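PDB 6AN0: histidinol dehydrogenase from Elizabethkingia anophelis NUHP1, which probably catalyses the two successive NAD-dependent oxidations that turn L-histidinol, by way of L-histidinaldehyde, into L-histidine, the last step of histidine biosynthesis. Local coordinates for residues 328-333 and 371-376. Numbering follows the deposited sequence.
Sequences APEHLI and HTLPTN
The predicted catalytic pair of histidinol dehydrogenase, E330 and H331, meets L373 and its neighbours where strand 331-335 of the parallel sheet begins, and the contact illustrates how two segments can be joined by packing and bridging waters without a direct hydrogen bond between them. E330 has the largest share of the buried surface of any single residue. Its CG stands anti to the backbone N (chi1 -179°) and the chain runs on extended, which carries it across L373 at about a right angle, CG lying 3.6 Å from L373 CB. Behind it the backbone comes close as well, E330 CA making a CH...O contact of 3.4 Å with P374 O. Farther along the leucine, L373 CD1 reaches the imidazole of H331, 3.4 Å from NE2, in an oblique approach, the two side chains crossing at about a right angle. Two waters supply the polar links. One donates to both A328 O (2.8 Å) and P374 O (2.9 Å); the other lies in the ring plane at the edge of H331, 2.9 Å from NE2, and donates to H371 O at 2.7 Å. H331 ND1 is bonded to E242 O, so both ring nitrogens have partners and the rotation of the imidazole is fixed. T375 OG1 binds P240 O. Strand 331-335 lies in the parallel sheet between strands 242-247 and 351-354, while the loop 371-376 follows helix 360-365, whose D364 binds zinc, and packs H371 and T372 against helix 142-154.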
loop_
_atom_site.group_PDB
_atom_site.type_symbol
_atom_site.label_atom_id
_atom_site.label_comp_id
_atom_site.label_asym_id
_atom_site.label_seq_id
_atom_site.Cartn_x
_atom_site.Cartn_y
_atom_site.Cartn_z
ATOM N N ALA A 328 15.209 -5.914 10.441
ATOM C CA ALA A 328 14.505 -5.113 9.434
ATOM C C ALA A 328 14.503 -3.639 9.829
ATOM O O ALA A 328 13.445 -3.079 10.161
ATOM C CB ALA A 328 13.078 -5.632 9.230
ATOM N N PRO A 329 15.660 -2.977 9.783
ATOM C CA PRO A 329 15.774 -1.619 10.326
ATOM C C PRO A 329 15.159 -0.554 9.422
ATOM O O PRO A 329 15.153 -0.660 8.192
ATOM C CB PRO A 329 17.292 -1.412 10.435
ATOM C CG PRO A 329 17.853 -2.271 9.289
ATOM C CD PRO A 329 16.943 -3.491 9.263
ATOM N N GLU A 330 14.644 0.502 10.057
ATOM C CA GLU A 330 14.207 1.670 9.290
ATOM C C GLU A 330 15.363 2.250 8.467
ATOM O O GLU A 330 15.218 2.520 7.268
ATOM C CB GLU A 330 13.641 2.734 10.231
ATOM C CG GLU A 330 13.154 3.973 9.503
ATOM C CD GLU A 330 12.965 5.167 10.416
ATOM O OE1 GLU A 330 13.507 5.157 11.537
ATOM O OE2 GLU A 330 12.299 6.132 9.992
ATOM N N HIS A 331 16.519 2.456 9.101
ATOM C CA HIS A 331 17.730 2.909 8.421
ATOM C C HIS A 331 18.845 1.902 8.644
ATOM O O HIS A 331 19.040 1.425 9.769
ATOM C CB HIS A 331 18.228 4.255 8.954
ATOM C CG HIS A 331 17.211 5.344 8.936
ATOM N ND1 HIS A 331 16.431 5.647 10.034
ATOM C CD2 HIS A 331 16.878 6.237 7.975
ATOM C CE1 HIS A 331 15.648 6.670 9.740
ATOM N NE2 HIS A 331 15.898 7.045 8.498
ATOM N N LEU A 332 19.599 1.608 7.588
ATOM C CA LEU A 332 20.746 0.704 7.665
ATOM C C LEU A 332 21.976 1.456 7.180
ATOM O O LEU A 332 21.982 1.958 6.057
ATOM C CB LEU A 332 20.506 -0.534 6.798
ATOM C CG LEU A 332 21.700 -1.471 6.606
ATOM C CD1 LEU A 332 22.161 -1.998 7.975
ATOM C CD2 LEU A 332 21.329 -2.628 5.684
ATOM N N ILE A 333 23.022 1.522 8.002
ATOM C CA ILE A 333 24.288 2.121 7.580
ATOM C C ILE A 333 25.326 1.013 7.436
ATOM O O ILE A 333 25.641 0.312 8.407
ATOM C CB ILE A 333 24.769 3.205 8.558
ATOM C CG1 ILE A 333 23.696 4.297 8.722
ATOM C CG2 ILE A 333 26.096 3.810 8.068
ATOM C CD1 ILE A 333 24.101 5.457 9.645
ATOM N N HIS A 371 12.696 10.375 3.584
ATOM C CA HIS A 371 12.949 9.994 4.970
ATOM C C HIS A 371 11.712 9.465 5.685
ATOM O O HIS A 371 11.798 9.119 6.876
ATOM C CB HIS A 371 13.606 11.159 5.751
ATOM C CG HIS A 371 12.684 12.262 6.199
ATOM N ND1 HIS A 371 13.150 13.535 6.460
ATOM C CD2 HIS A 371 11.360 12.283 6.498
ATOM C CE1 HIS A 371 12.153 14.296 6.879
ATOM N NE2 HIS A 371 11.056 13.560 6.911
ATOM N N THR A 372 10.562 9.404 5.003
ATOM C CA THR A 372 9.326 8.877 5.602
ATOM C C THR A 372 9.316 7.369 5.357
ATOM O O THR A 372 8.931 6.898 4.280
ATOM C CB THR A 372 8.097 9.570 5.023
ATOM O OG1 THR A 372 8.255 10.986 5.166
ATOM C CG2 THR A 372 6.847 9.182 5.811
ATOM N N LEU A 373 9.746 6.613 6.364
ATOM C CA LEU A 373 10.197 5.236 6.214
ATOM C C LEU A 373 9.556 4.313 7.240
ATOM O O LEU A 373 9.219 4.742 8.345
ATOM C CB LEU A 373 11.717 5.158 6.367
ATOM C CG LEU A 373 12.540 5.872 5.303
ATOM C CD1 LEU A 373 13.963 6.095 5.815
ATOM C CD2 LEU A 373 12.564 5.011 4.049
ATOM N N PRO A 374 9.415 3.027 6.907
ATOM C CA PRO A 374 8.772 2.068 7.824
ATOM C C PRO A 374 9.701 1.679 8.966
ATOM O O PRO A 374 10.858 1.298 8.755
ATOM C CB PRO A 374 8.476 0.861 6.926
ATOM C CG PRO A 374 9.546 0.929 5.883
ATOM C CD PRO A 374 9.741 2.412 5.604
ATOM N N THR A 375 9.180 1.753 10.165
ATOM C CA THR A 375 9.937 1.524 11.385
ATOM C C THR A 375 9.340 0.334 12.145
ATOM O O THR A 375 8.320 -0.239 11.746
ATOM C CB THR A 375 9.926 2.804 12.216
ATOM O OG1 THR A 375 11.036 2.801 13.122
ATOM C CG2 THR A 375 8.617 2.870 12.960
ATOM N N ASN A 376 9.999 -0.058 13.240
ATOM C CA ASN A 376 9.484 -1.081 14.155
ATOM C C ASN A 376 9.298 -2.426 13.455
ATOM O O ASN A 376 8.445 -3.232 13.845
ATOM C CB ASN A 376 8.172 -0.627 14.804
ATOM C CG ASN A 376 7.847 -1.389 16.077
ATOM O OD1 ASN A 376 8.731 -1.936 16.736
ATOM N ND2 ASN A 376 6.566 -1.432 16.423
HETATM O O HOH W 1 11.336 -1.290 10.040
HETATM O O HOH W 2 13.840 9.064 8.691
#